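Local coordinates for putative riboflavin biosynthesis protein (PDB 3KY8) that is probably a reductase of riboflavin biosynthesis, acting on 5-amino-6-(5-phosphoribosylamino)uracil, at residues Val151-Pro156 with Leu187-Tyr192; Ala27-Gly32 with Ile157-Gly162. All blocks are in the same frame, centred on the assembly; numbering follows the deposited sequence.

Contact 1: residues Val151-Pro156 with Leu187-Tyr192; sequences VITRFP and LTQTTY
Val151-Phe155 and Leu187-Tyr192 run antiparallel at 162°, Ile152 facing Thr190 and Arg154 facing Thr188 as hydrogen-bonded pairs, while Val151 with Thr191 and Thr153 with Gln189 are the non-hydrogen-bonded pairs that alternate with them. They are neighbouring strands in the mixed sheet of this RibD C-terminal domain. Ile152 and Thr190 exchange two nearly straight bonds, N to O 3.0 Å in each direction; of the pair formed by Arg154 and Thr188, the bond from Thr188 N is weak.

Alternation then sorts the side chains. On the face of Val151, Thr153, Gln189 and Thr191, Gln189 stretches out with CG anti to its backbone N (chi1 -174°), passing its CG 3.7 Å from Val151 CG1 and delivering NE2 to Thr153 OG1 at 2.8 Å. The hydroxyl oxygen lies close to the amide plane, and the same NE2 also serves Thr55 O, so two acceptors fix the rotation of the amide. At the end of the pairing Leu187 CD2 sits over the centre of the Phe155 ring, a CH-pi contact 3.7 Å from the centroid, while Trp43 meets that ring edge-to-face.

The face of Ile152, Arg154, Thr188 and Thr190 carries bridging waters and turns toward the second subunit. One water joins Ile152 O to the hydroxyls of Thr188 and Thr190, the latter also bonded to Ser180 OG. Farther along, Ile152 crosses Tyr192 at about a right angle, its CD1 3.6 Å from Tyr192 CE2, and another water spans from Tyr192 OH to Arg154 NH2, lying 3.1 Å from that nitrogen at the guanidinium edge.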
loop_
_atom_site.group_PDB
_atom_site.type_symbol
_atom_site.label_atom_id
_atom_site.label_comp_id
_atom_site.label_asym_id
_atom_site.label_seq_id
_atom_site.Cartn_x
_atom_site.Cartn_y
_atom_site.Cartn_z
ATOM N N VAL A 151 -1.787 -11.593 -4.322
ATOM C CA VAL A 151 -0.798 -11.132 -5.305
ATOM C C VAL A 151 -1.210 -9.683 -5.624
ATOM O O VAL A 151 -2.345 -9.415 -6.059
ATOM C CB VAL A 151 -0.743 -11.997 -6.579
ATOM C CG1 VAL A 151 0.351 -11.498 -7.482
ATOM C CG2 VAL A 151 -0.573 -13.461 -6.237
ATOM N N ILE A 152 -0.327 -8.749 -5.302
ATOM C CA ILE A 152 -0.630 -7.334 -5.441
ATOM C C ILE A 152 0.332 -6.744 -6.438
ATOM O O ILE A 152 1.543 -6.826 -6.249
ATOM C CB ILE A 152 -0.546 -6.599 -4.085
ATOM C CG1 ILE A 152 -1.667 -7.055 -3.157
ATOM C CG2 ILE A 152 -0.628 -5.074 -4.235
ATOM C CD1 ILE A 152 -1.272 -7.106 -1.734
ATOM N N THR A 153 -0.222 -6.133 -7.488
ATOM C CA THR A 153 0.552 -5.419 -8.491
ATOM C C THR A 153 0.397 -3.947 -8.228
ATOM O O THR A 153 -0.684 -3.384 -8.406
ATOM C CB THR A 153 0.104 -5.807 -9.917
ATOM O OG1 THR A 153 0.236 -7.220 -10.026
ATOM C CG2 THR A 153 0.953 -5.190 -10.983
ATOM N N ARG A 154 1.486 -3.339 -7.776
ATOM C CA ARG A 154 1.448 -1.969 -7.331
ATOM C C ARG A 154 1.988 -0.987 -8.371
ATOM O O ARG A 154 3.095 -1.128 -8.870
ATOM C CB ARG A 154 2.158 -1.834 -5.985
ATOM C CG ARG A 154 1.888 -0.505 -5.302
ATOM C CD ARG A 154 2.520 -0.442 -3.938
ATOM N NE ARG A 154 2.003 -1.487 -3.056
ATOM C CZ ARG A 154 0.962 -1.368 -2.235
ATOM N NH1 ARG A 154 0.283 -0.240 -2.150
ATOM N NH2 ARG A 154 0.624 -2.382 -1.445
ATOM N N PHE A 155 1.164 -0.003 -8.697
ATOM C CA PHE A 155 1.469 0.955 -9.749
ATOM C C PHE A 155 2.088 2.209 -9.125
ATOM O O PHE A 155 1.647 2.670 -8.072
ATOM C CB PHE A 155 0.182 1.346 -10.474
ATOM C CG PHE A 155 -0.279 0.361 -11.498
ATOM C CD1 PHE A 155 -0.713 -0.885 -11.137
ATOM C CD2 PHE A 155 -0.295 0.700 -12.835
ATOM C CE1 PHE A 155 -1.122 -1.748 -12.056
ATOM C CE2 PHE A 155 -0.706 -0.194 -13.772
ATOM C CZ PHE A 155 -1.115 -1.408 -13.388
ATOM N N PRO A 156 3.094 2.795 -9.786
ATOM C CA PRO A 156 3.851 3.891 -9.231
ATOM C C PRO A 156 3.116 5.226 -9.360
ATOM O O PRO A 156 3.692 6.231 -9.860
ATOM C CB PRO A 156 5.095 3.867 -10.080
ATOM C CG PRO A 156 4.612 3.547 -11.347
ATOM C CD PRO A 156 3.565 2.493 -11.142
ATOM N N LEU A 187 6.283 -1.769 -12.568
ATOM C CA LEU A 187 5.309 -2.269 -11.607
ATOM C C LEU A 187 6.021 -3.217 -10.691
ATOM O O LEU A 187 6.961 -3.901 -11.106
ATOM C CB LEU A 187 4.172 -3.011 -12.317
ATOM C CG LEU A 187 3.401 -2.309 -13.423
ATOM C CD1 LEU A 187 2.275 -3.207 -13.927
ATOM C CD2 LEU A 187 2.904 -0.927 -12.900
ATOM N N THR A 188 5.616 -3.238 -9.429
ATOM C CA THR A 188 6.071 -4.276 -8.523
ATOM C C THR A 188 4.927 -5.212 -8.383
ATOM O O THR A 188 3.782 -4.771 -8.330
ATOM C CB THR A 188 6.567 -3.774 -7.148
ATOM O OG1 THR A 188 5.500 -3.103 -6.432
ATOM C CG2 THR A 188 7.782 -2.855 -7.337
ATOM N N GLN A 189 5.234 -6.506 -8.390
ATOM C CA GLN A 189 4.261 -7.550 -8.142
ATOM C C GLN A 189 4.787 -8.444 -7.011
ATOM O O GLN A 189 5.797 -9.116 -7.178
ATOM C CB GLN A 189 3.976 -8.366 -9.404
ATOM C CG GLN A 189 2.842 -9.394 -9.224
ATOM C CD GLN A 189 2.408 -10.051 -10.514
ATOM O OE1 GLN A 189 3.070 -10.977 -10.995
ATOM N NE2 GLN A 189 1.275 -9.618 -11.058
ATOM N N THR A 190 4.086 -8.429 -5.881
ATOM C CA THR A 190 4.468 -9.152 -4.699
ATOM C C THR A 190 3.402 -10.160 -4.292
ATOM O O THR A 190 2.224 -9.830 -4.230
ATOM C CB THR A 190 4.745 -8.177 -3.520
ATOM O OG1 THR A 190 5.599 -7.120 -3.986
ATOM C CG2 THR A 190 5.447 -8.895 -2.353
ATOM N N THR A 191 3.858 -11.359 -3.948
ATOM C CA THR A 191 3.009 -12.468 -3.567
ATOM C C THR A 191 3.189 -12.722 -2.069
ATOM O O THR A 191 4.293 -13.024 -1.606
ATOM C CB THR A 191 3.395 -13.741 -4.343
ATOM O OG1 THR A 191 3.300 -13.476 -5.754
ATOM C CG2 THR A 191 2.518 -14.931 -3.920
ATOM N N TYR A 192 2.081 -12.565 -1.335
ATOM C CA TYR A 192 1.992 -12.783 0.084
ATOM C C TYR A 192 1.170 -14.040 0.404
ATOM O O TYR A 192 0.107 -14.247 -0.174
ATOM C CB TYR A 192 1.288 -11.602 0.736
ATOM C CG TYR A 192 1.908 -10.237 0.455
ATOM C CD1 TYR A 192 2.947 -9.756 1.224
ATOM C CD2 TYR A 192 1.439 -9.440 -0.570
ATOM C CE1 TYR A 192 3.520 -8.527 0.969
ATOM C CE2 TYR A 192 2.014 -8.209 -0.834
ATOM C CZ TYR A 192 3.029 -7.745 -0.046
ATOM O OH TYR A 192 3.587 -6.503 -0.312
HETATM O O HOH W 1 3.751 -5.044 -4.996
HETATM O O HOH W 2 2.562 -4.665 -2.377
HETATM O O HOH W 3 5.516 -0.042 -7.131
#

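Contact 2: residues Ala27-Gly32 with Ile157-Gly162; sequences ATSLDG and ILLGGG
Asp31 reaches from a type I beta turn, Ser29 to Gly32, into the chain leaving strand 157-158 and clamps its backbone with both carboxylate oxygens. Its CB rests 3.7 Å from Leu158 CD2, the apolar start of the reach. CG stays beside the same methyl, 3.8 Å from Leu158 CD2. A chi1 of 52° sets CG between the backbone N and the carbonyl carbon, turning the carboxylate toward the successive amides of Leu159 and Gly160. OD1 takes the N-H of Leu159 at 2.9 Å on its syn side, somewhat out of the carboxylate plane. Ser29 OG donates to this oxygen at 2.6 Å from the anti side and across the opposite face, so OD1 is gripped by two donors. At the other tip Asp31 OD2 accepts from Gly160 N, 2.9 Å away, through its syn lone pair.

Beside this clamp, Leu30 N gives a backbone bond to Ile157 O, tying the turn to the end of the strand. Leu30 CG and Leu158 CD2 touch at 3.9 Å, and Ser29 CB lies 3.8 Å from Leu159 CG. Leu158 also packs on Phe166 of the second subunit, and a strand of that subunit pairs antiparallel with Ile157 and Leu158, continuing the sheet across the interface.

An asparagine here loses the charge and exchanges one acceptor oxygen for an NH2 donor, which would probably leave either the Leu159 or the Gly160 N-H without its mate. The carboxylate thus works as a bidentate acceptor for consecutive N-H groups where the strand gives way to loop, and its negative charge is likely to strengthen all three bonds it receives.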
loop_
_atom_site.group_PDB
_atom_site.type_symbol
_atom_site.label_atom_id
_atom_site.label_comp_id
_atom_site.label_asym_id
_atom_site.label_seq_id
_atom_site.Cartn_x
_atom_site.Cartn_y
_atom_site.Cartn_z
ATOM N N ALA A 27 -4.761 -5.119 -8.791
ATOM C CA ALA A 27 -3.890 -3.994 -9.084
ATOM C C ALA A 27 -4.301 -2.887 -8.132
ATOM O O ALA A 27 -5.475 -2.613 -7.968
ATOM C CB ALA A 27 -4.077 -3.545 -10.514
ATOM N N THR A 28 -3.321 -2.256 -7.510
ATOM C CA THR A 28 -3.537 -1.102 -6.643
ATOM C C THR A 28 -2.594 0.046 -7.044
ATOM O O THR A 28 -1.501 -0.159 -7.588
ATOM C CB THR A 28 -3.295 -1.526 -5.145
ATOM O OG1 THR A 28 -3.527 -0.426 -4.290
ATOM C CG2 THR A 28 -1.892 -1.948 -4.907
ATOM N N SER A 29 -3.006 1.258 -6.724
ATOM C CA SER A 29 -2.117 2.403 -6.760
ATOM C C SER A 29 -1.128 2.326 -5.606
ATOM O O SER A 29 -1.235 1.474 -4.709
ATOM C CB SER A 29 -2.907 3.701 -6.694
ATOM O OG SER A 29 -3.502 3.854 -5.407
ATOM N N LEU A 30 -0.154 3.232 -5.636
ATOM C CA LEU A 30 0.902 3.230 -4.628
ATOM C C LEU A 30 0.267 3.432 -3.254
ATOM O O LEU A 30 0.655 2.807 -2.279
ATOM C CB LEU A 30 1.949 4.310 -4.971
ATOM C CG LEU A 30 3.135 4.565 -4.048
ATOM C CD1 LEU A 30 3.647 3.296 -3.353
ATOM C CD2 LEU A 30 4.193 5.252 -4.911
ATOM N N ASP A 31 -0.751 4.293 -3.231
ATOM C CA ASP A 31 -1.510 4.638 -2.045
ATOM C C ASP A 31 -2.757 3.780 -1.725
ATOM O O ASP A 31 -3.553 4.123 -0.880
ATOM C CB ASP A 31 -1.810 6.133 -2.006
ATOM C CG ASP A 31 -2.454 6.706 -3.264
ATOM O OD1 ASP A 31 -2.596 6.118 -4.377
ATOM O OD2 ASP A 31 -2.807 7.883 -3.105
ATOM N N GLY A 32 -2.890 2.655 -2.397
ATOM C CA GLY A 32 -3.780 1.617 -1.953
ATOM C C GLY A 32 -5.171 1.602 -2.512
ATOM O O GLY A 32 -6.026 0.934 -1.943
ATOM N N ILE A 157 1.861 5.250 -8.900
ATOM C CA ILE A 157 1.038 6.453 -9.011
ATOM C C ILE A 157 0.328 6.705 -7.680
ATOM O O ILE A 157 -0.132 5.769 -7.058
ATOM C CB ILE A 157 0.067 6.351 -10.227
ATOM C CG1 ILE A 157 -0.652 7.696 -10.472
ATOM C CG2 ILE A 157 -0.897 5.216 -10.065
ATOM C CD1 ILE A 157 -1.405 7.805 -11.807
ATOM N N LEU A 158 0.347 7.946 -7.201
ATOM C CA LEU A 158 -0.497 8.370 -6.066
ATOM C C LEU A 158 -1.799 8.930 -6.642
ATOM O O LEU A 158 -1.807 9.977 -7.306
ATOM C CB LEU A 158 0.194 9.424 -5.194
ATOM C CG LEU A 158 1.431 8.915 -4.407
ATOM C CD1 LEU A 158 2.188 10.055 -3.798
ATOM C CD2 LEU A 158 1.142 7.810 -3.355
ATOM N N LEU A 159 -2.897 8.234 -6.407
ATOM C CA LEU A 159 -4.208 8.706 -6.869
ATOM C C LEU A 159 -4.800 9.766 -5.965
ATOM O O LEU A 159 -5.514 10.640 -6.448
ATOM C CB LEU A 159 -5.210 7.564 -7.028
ATOM C CG LEU A 159 -4.904 6.540 -8.133
ATOM C CD1 LEU A 159 -6.020 5.514 -8.190
ATOM C CD2 LEU A 159 -4.712 7.128 -9.502
ATOM N N GLY A 160 -4.540 9.684 -4.666
ATOM C CA GLY A 160 -5.024 10.680 -3.706
ATOM C C GLY A 160 -6.494 10.625 -3.349
ATOM O O GLY A 160 -7.052 11.596 -2.806
ATOM N N GLY A 161 -7.118 9.490 -3.670
ATOM C CA GLY A 161 -8.554 9.267 -3.472
ATOM C C GLY A 161 -9.013 8.176 -4.392
ATOM O O GLY A 161 -8.352 7.875 -5.368
ATOM N N GLY A 162 -10.167 7.598 -4.099
ATOM C CA GLY A 162 -10.710 6.482 -4.895
ATOM C C GLY A 162 -11.320 5.426 -4.001
ATOM O O GLY A 162 -11.726 5.722 -2.876
#

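Overall arrangement
Both contacts are largely buried, lie on the same side of the chain's centre and share strand 149-158, yet they illustrate two ways of joining segments. Contact 1 is regular sheet, where backbone pairing sets the alternation and side chains add an amide-hydroxyl bond, an aromatic face and waters. Contact 2 lies where strands 21-29 and 149-158 run out, and there a side-chain carboxylate takes over much of the backbone's bonding. The two meet through Thr28, whose backbone probably bonds with Thr153 and Phe155, making 149-158 the strand between 21-29 and 187-194. The second subunit continues the sheet along Ile157 and Leu158 of contact 2, and Pro156 of contact 1 also bonds to it through the backbone.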